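Local coordinates for GDSL-like protein (PDB 6HFZ) that removes acetyl groups from mannans as a two-domain carbohydrate esterase with an SGNH-type (GDSL-like) hydrolase domain, at residues V103-S108 against E119-L124; V137-N142 against Y162-V167. One frame throughout, in Å; residues are numbered along the deposited sequence.

Contact 1 (V103-S108 against E119-L124); sequences VIIEFS and ETYEGL
With its CG anti to the backbone N (chi1 -164°), Y121 carries its ring out from the helix until CE1 meets the strand residue I105. I105 in turn holds its branch methyl CG2 anti to its own N, where it serves two partners: CG2 lies 3.9 Å from CE1 of Y121 and meets CD2 of L124 tip to tip. A beta-branched residue suits a strand and here offers a methyl to the helix. F107 follows two residues on; its side chain and that of L124 cross at about a right angle, CE2 of F107 being 3.6 Å from CD2 of L124, while F107 CB sits at the edge of the Y121 ring.

The polar end of Y121 is met by a water, 2.8 Å from Y121 OH, that donates to I105 O, accepts from F107 N (3.0 Å) and also binds S108 OG. Four partners thus fix this water where the strand gives way to a loop. S108 OG is bonded further to H155, whose ring stacks on that of the tyrosine. Apolar residues at the end of a strand and the start of its loop, packed against the helix from which the chain returns to the neighbouring strand 136-141, belong to a beta-alpha-beta unit in the alpha/beta/alpha fold of SGNH hydrolases.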
loop_
_atom_site.group_PDB
_atom_site.type_symbol
_atom_site.label_atom_id
_atom_site.label_comp_id
_atom_site.label_asym_id
_atom_site.label_seq_id
_atom_site.Cartn_x
_atom_site.Cartn_y
_atom_site.Cartn_z
ATOM N N VAL A 103 -3.077 8.211 -10.733
ATOM C CA VAL A 103 -2.755 7.289 -9.655
ATOM C C VAL A 103 -4.058 6.920 -8.931
ATOM O O VAL A 103 -4.721 7.814 -8.424
ATOM C CB VAL A 103 -1.796 7.927 -8.623
ATOM C CG1 VAL A 103 -1.532 6.956 -7.467
ATOM C CG2 VAL A 103 -0.494 8.375 -9.285
ATOM N N ILE A 104 -4.368 5.629 -8.909
ATOM C CA ILE A 104 -5.354 5.052 -7.962
ATOM C C ILE A 104 -4.627 4.602 -6.700
ATOM O O ILE A 104 -3.566 3.897 -6.785
ATOM C CB ILE A 104 -6.138 3.900 -8.605
ATOM C CG1 ILE A 104 -7.290 4.488 -9.423
ATOM C CG2 ILE A 104 -6.636 2.893 -7.528
ATOM C CD1 ILE A 104 -8.017 3.511 -10.312
ATOM N N ILE A 105 -5.177 5.010 -5.558
ATOM C CA ILE A 105 -4.680 4.595 -4.292
ATOM C C ILE A 105 -5.718 3.677 -3.630
ATOM O O ILE A 105 -6.856 4.060 -3.458
ATOM C CB ILE A 105 -4.345 5.802 -3.406
ATOM C CG1 ILE A 105 -3.219 6.657 -3.978
ATOM C CG2 ILE A 105 -4.016 5.326 -2.005
ATOM C CD1 ILE A 105 -2.978 7.900 -3.219
ATOM N N GLU A 106 -5.308 2.467 -3.241
ATOM C CA GLU A 106 -6.246 1.409 -2.880
ATOM C C GLU A 106 -5.705 0.622 -1.682
ATOM O O GLU A 106 -5.012 -0.406 -1.867
ATOM C CB GLU A 106 -6.424 0.529 -4.119
ATOM C CG GLU A 106 -7.484 -0.551 -4.037
ATOM C CD GLU A 106 -7.137 -1.794 -3.246
ATOM O OE1 GLU A 106 -7.805 -1.997 -2.182
ATOM O OE2 GLU A 106 -6.174 -2.534 -3.640
ATOM N N PHE A 107 -6.026 1.102 -0.470
ATOM C CA PHE A 107 -5.505 0.515 0.770
ATOM C C PHE A 107 -6.614 0.313 1.820
ATOM O O PHE A 107 -6.327 0.025 2.974
ATOM C CB PHE A 107 -4.378 1.377 1.359
ATOM C CG PHE A 107 -3.051 1.241 0.664
ATOM C CD1 PHE A 107 -2.377 0.013 0.651
ATOM C CD2 PHE A 107 -2.497 2.302 -0.029
ATOM C CE1 PHE A 107 -1.130 -0.110 0.046
ATOM C CE2 PHE A 107 -1.296 2.138 -0.720
ATOM C CZ PHE A 107 -0.595 0.956 -0.641
ATOM N N SER A 108 -7.886 0.543 1.447
ATOM C CA SER A 108 -8.979 0.556 2.441
ATOM C C SER A 108 -9.372 -0.827 2.992
ATOM O O SER A 108 -10.167 -0.858 3.963
ATOM C CB SER A 108 -10.196 1.319 1.899
ATOM O OG SER A 108 -9.783 2.606 1.443
ATOM N N GLU A 119 -3.183 8.633 9.608
ATOM C CA GLU A 119 -1.951 9.418 9.549
ATOM C C GLU A 119 -1.014 8.918 8.438
ATOM O O GLU A 119 -0.493 9.722 7.666
ATOM C CB GLU A 119 -1.270 9.409 10.922
ATOM C CG GLU A 119 -0.126 10.404 11.009
ATOM C CD GLU A 119 0.568 10.529 12.363
ATOM O OE1 GLU A 119 0.151 9.857 13.337
ATOM O OE2 GLU A 119 1.547 11.266 12.446
ATOM N N THR A 120 -0.836 7.597 8.334
ATOM C CA THR A 120 0.021 7.051 7.275
ATOM C C THR A 120 -0.588 7.348 5.894
ATOM O O THR A 120 0.132 7.709 4.953
ATOM C CB THR A 120 0.385 5.578 7.474
ATOM O OG1 THR A 120 -0.817 4.801 7.364
ATOM C CG2 THR A 120 1.021 5.287 8.818
ATOM N N TYR A 121 -1.893 7.124 5.713
ATOM C CA TYR A 121 -2.558 7.438 4.435
ATOM C C TYR A 121 -2.458 8.926 4.077
ATOM O O TYR A 121 -2.262 9.263 2.909
ATOM C CB TYR A 121 -4.001 6.989 4.547
ATOM C CG TYR A 121 -4.819 6.852 3.305
ATOM C CD1 TYR A 121 -4.804 5.664 2.601
ATOM C CD2 TYR A 121 -5.763 7.819 2.972
ATOM C CE1 TYR A 121 -5.668 5.451 1.551
ATOM C CE2 TYR A 121 -6.627 7.621 1.916
ATOM C CZ TYR A 121 -6.574 6.432 1.207
ATOM O OH TYR A 121 -7.468 6.162 0.202
ATOM N N GLU A 122 -2.575 9.821 5.079
ATOM C CA GLU A 122 -2.412 11.240 4.809
ATOM C C GLU A 122 -0.995 11.529 4.264
ATOM O O GLU A 122 -0.864 12.267 3.266
ATOM C CB GLU A 122 -2.702 12.121 6.028
ATOM C CG GLU A 122 -2.516 13.580 5.676
ATOM C CD GLU A 122 -3.123 14.573 6.650
ATOM O OE1 GLU A 122 -3.691 15.607 6.168
ATOM O OE2 GLU A 122 -3.096 14.298 7.835
ATOM N N GLY A 123 0.040 10.953 4.893
ATOM C CA GLY A 123 1.403 11.075 4.403
ATOM C C GLY A 123 1.540 10.606 2.975
ATOM O O GLY A 123 2.168 11.271 2.168
ATOM N N LEU A 124 0.931 9.443 2.656
ATOM C CA LEU A 124 0.996 8.908 1.300
ATOM C C LEU A 124 0.312 9.853 0.313
ATOM O O LEU A 124 0.893 10.191 -0.790
ATOM C CB LEU A 124 0.338 7.524 1.271
ATOM C CG LEU A 124 0.180 6.955 -0.140
ATOM C CD1 LEU A 124 1.537 6.733 -0.829
ATOM C CD2 LEU A 124 -0.638 5.659 -0.111
HETATM O O HOH W 1 -7.853 3.498 -0.476
#

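Contact 2 (V137-N142 against Y162-V167)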
loop_
_atom_site.group_PDB
_atom_site.type_symbol
_atom_site.label_atom_id
_atom_site.label_comp_id
_atom_site.label_asym_id
_atom_site.label_seq_id
_atom_site.Cartn_x
_atom_site.Cartn_y
_atom_site.Cartn_z
ATOM N N VAL A 137 -5.314 12.021 -8.815
ATOM C CA VAL A 137 -5.400 10.959 -7.809
ATOM C C VAL A 137 -6.873 10.604 -7.615
ATOM O O VAL A 137 -7.713 11.497 -7.480
ATOM C CB VAL A 137 -4.770 11.409 -6.487
ATOM C CG1 VAL A 137 -4.930 10.365 -5.378
ATOM C CG2 VAL A 137 -3.301 11.776 -6.644
ATOM N N LEU A 138 -7.174 9.298 -7.647
ATOM C CA LEU A 138 -8.497 8.762 -7.360
ATOM C C LEU A 138 -8.355 7.716 -6.245
ATOM O O LEU A 138 -7.537 6.760 -6.385
ATOM C CB LEU A 138 -9.059 8.133 -8.635
ATOM C CG LEU A 138 -10.332 7.307 -8.483
ATOM C CD1 LEU A 138 -11.463 8.224 -8.088
ATOM C CD2 LEU A 138 -10.628 6.568 -9.783
ATOM N N LEU A 139 -9.124 7.868 -5.171
ATOM C CA LEU A 139 -9.074 6.896 -4.083
ATOM C C LEU A 139 -10.089 5.793 -4.385
ATOM O O LEU A 139 -11.221 6.063 -4.864
ATOM C CB LEU A 139 -9.356 7.574 -2.739
ATOM C CG LEU A 139 -8.504 8.790 -2.394
ATOM C CD1 LEU A 139 -8.748 9.219 -0.979
ATOM C CD2 LEU A 139 -7.017 8.539 -2.567
ATOM N N VAL A 140 -9.685 4.536 -4.168
ATOM C CA VAL A 140 -10.613 3.443 -4.345
ATOM C C VAL A 140 -10.736 2.671 -3.025
ATOM O O VAL A 140 -9.746 2.276 -2.412
ATOM C CB VAL A 140 -10.161 2.523 -5.502
ATOM C CG1 VAL A 140 -10.954 1.227 -5.546
ATOM C CG2 VAL A 140 -10.237 3.225 -6.856
ATOM N N HIS A 141 -11.969 2.455 -2.569
ATOM C CA HIS A 141 -12.247 1.773 -1.297
ATOM C C HIS A 141 -12.907 0.411 -1.552
ATOM O O HIS A 141 -14.101 0.366 -1.858
ATOM C CB HIS A 141 -13.192 2.627 -0.410
ATOM C CG HIS A 141 -12.812 4.066 -0.212
ATOM N ND1 HIS A 141 -11.631 4.445 0.415
ATOM C CD2 HIS A 141 -13.419 5.218 -0.573
ATOM C CE1 HIS A 141 -11.543 5.776 0.422
ATOM N NE2 HIS A 141 -12.615 6.265 -0.155
ATOM N N ASN A 142 -12.141 -0.689 -1.409
ATOM C CA ASN A 142 -12.677 -2.054 -1.441
ATOM C C ASN A 142 -13.362 -2.317 -0.096
ATOM O O ASN A 142 -13.433 -1.392 0.757
ATOM C CB ASN A 142 -11.575 -3.040 -1.806
ATOM C CG ASN A 142 -11.354 -3.073 -3.308
ATOM O OD1 ASN A 142 -12.287 -3.364 -4.054
ATOM N ND2 ASN A 142 -10.162 -2.720 -3.768
ATOM N N TYR A 162 -8.633 16.872 1.114
ATOM C CA TYR A 162 -7.805 17.278 -0.082
ATOM C C TYR A 162 -8.674 17.467 -1.316
ATOM O O TYR A 162 -8.111 17.710 -2.377
ATOM C CB TYR A 162 -6.657 16.290 -0.329
ATOM C CG TYR A 162 -5.676 16.351 0.808
ATOM C CD1 TYR A 162 -4.761 17.384 0.848
ATOM C CD2 TYR A 162 -5.725 15.479 1.886
ATOM C CE1 TYR A 162 -3.888 17.539 1.910
ATOM C CE2 TYR A 162 -4.832 15.608 2.943
ATOM C CZ TYR A 162 -3.917 16.651 2.956
ATOM O OH TYR A 162 -3.065 16.843 4.019
ATOM N N ASN A 163 -10.008 17.298 -1.191
ATOM C CA ASN A 163 -10.936 17.401 -2.331
ATOM C C ASN A 163 -10.578 16.389 -3.421
ATOM O O ASN A 163 -10.550 16.725 -4.626
ATOM C CB ASN A 163 -10.986 18.849 -2.817
ATOM C CG ASN A 163 -11.749 19.718 -1.840
ATOM O OD1 ASN A 163 -12.956 19.562 -1.697
ATOM N ND2 ASN A 163 -11.072 20.612 -1.138
ATOM N N LEU A 164 -10.336 15.129 -3.007
ATOM C CA LEU A 164 -10.019 14.080 -3.949
ATOM C C LEU A 164 -11.238 13.265 -4.301
ATOM O O LEU A 164 -12.035 12.919 -3.433
ATOM C CB LEU A 164 -8.937 13.155 -3.393
ATOM C CG LEU A 164 -7.587 13.806 -3.116
ATOM C CD1 LEU A 164 -6.636 12.796 -2.478
ATOM C CD2 LEU A 164 -6.993 14.350 -4.378
ATOM N N PRO A 165 -11.371 12.902 -5.586
ATOM C CA PRO A 165 -12.411 11.955 -5.992
ATOM C C PRO A 165 -12.179 10.587 -5.350
ATOM O O PRO A 165 -11.027 10.178 -5.192
ATOM C CB PRO A 165 -12.316 11.893 -7.515
ATOM C CG PRO A 165 -10.961 12.475 -7.870
ATOM C CD PRO A 165 -10.548 13.360 -6.706
ATOM N N ALA A 166 -13.283 9.895 -5.000
ATOM C CA ALA A 166 -13.186 8.610 -4.334
ATOM C C ALA A 166 -14.381 7.750 -4.736
ATOM O O ALA A 166 -15.534 8.271 -4.760
ATOM C CB ALA A 166 -13.198 8.796 -2.858
ATOM N N VAL A 167 -14.126 6.464 -4.964
ATOM C CA VAL A 167 -15.193 5.542 -5.230
ATOM C C VAL A 167 -15.121 4.359 -4.257
ATOM O O VAL A 167 -14.004 3.957 -3.823
ATOM C CB VAL A 167 -15.215 5.086 -6.699
ATOM C CG1 VAL A 167 -15.515 6.254 -7.630
ATOM C CG2 VAL A 167 -13.945 4.376 -7.121
#
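Strand 136-141 and strand 166-168, with the loop residues L164 and P165 leading in, are neighbours in the parallel part of the central sheet, the two strands of a beta-alpha-beta unit whose crossover helix is 152-161. The backbone bonds follow the parallel pattern. L139 reaches to both sides of A166: its N donates to P165 O, nearly straight at 174°, and its O accepts from V167 N at 2.9 Å. H141 N then gives to V167 O at 2.8 Å. P165 has no N-H to continue the ladder, and V137 O instead meets P165 CG, 3.4 Å away, while the proline carbonyl still serves L139. Two CA-H...O contacts fill in between, A166 CA to L139 O at 3.3 Å and V140 CA to V167 O.

Apolar packing differs on the two faces. On that of L139 and A166, where helix 115-129 lies, the single methyl of A166 sits 4.0 Å from L139 CB, and L164 CD1 touches V137 CG1 and L139 CD2. On that of V140 and V167, covered by helix 196-215, the valines lie side by side, CG2 to CG2, branched residues at home in strands; V167 CG1 is anti to the carbonyl carbon (chi1 -65°), which leaves CG2 between N and that carbon, against V140 CG2. L138 also points this way, its CD1 coming 3.8 Å from P165 CB.

The polar side chain is H141, whose ND1 bonds S108 OG. Its CD2 comes 3.5 Å from V167 O, which lies obliquely to the ring. A leucine here has no ND1 for S108 OG, which would probably be left to H155 and its water and be less firmly fixed. The small A166 keeps its methyl just clear of the imidazole, H141 NE2 lying 3.7 Å from A166 CB.

From the N terminus, strand 102-106 comes first, and contact 1 closes a ten-residue connection that includes the first turn of helix 115-129. The chain then returns to the sheet at strand 136-141, beside strand 102-106, and contact 2 closes a nineteen-residue excursion that holds helix 152-161. The contacts stand in series, neither enclosing the other, with centres about 9 Å apart. They are also joined laterally: E122 OE1 on the helix probably bonds Y162 OH, and I104 packs on V140 between neighbouring strands. Together they tie helix 115-129 and three adjacent parallel strands into one hydrolase core.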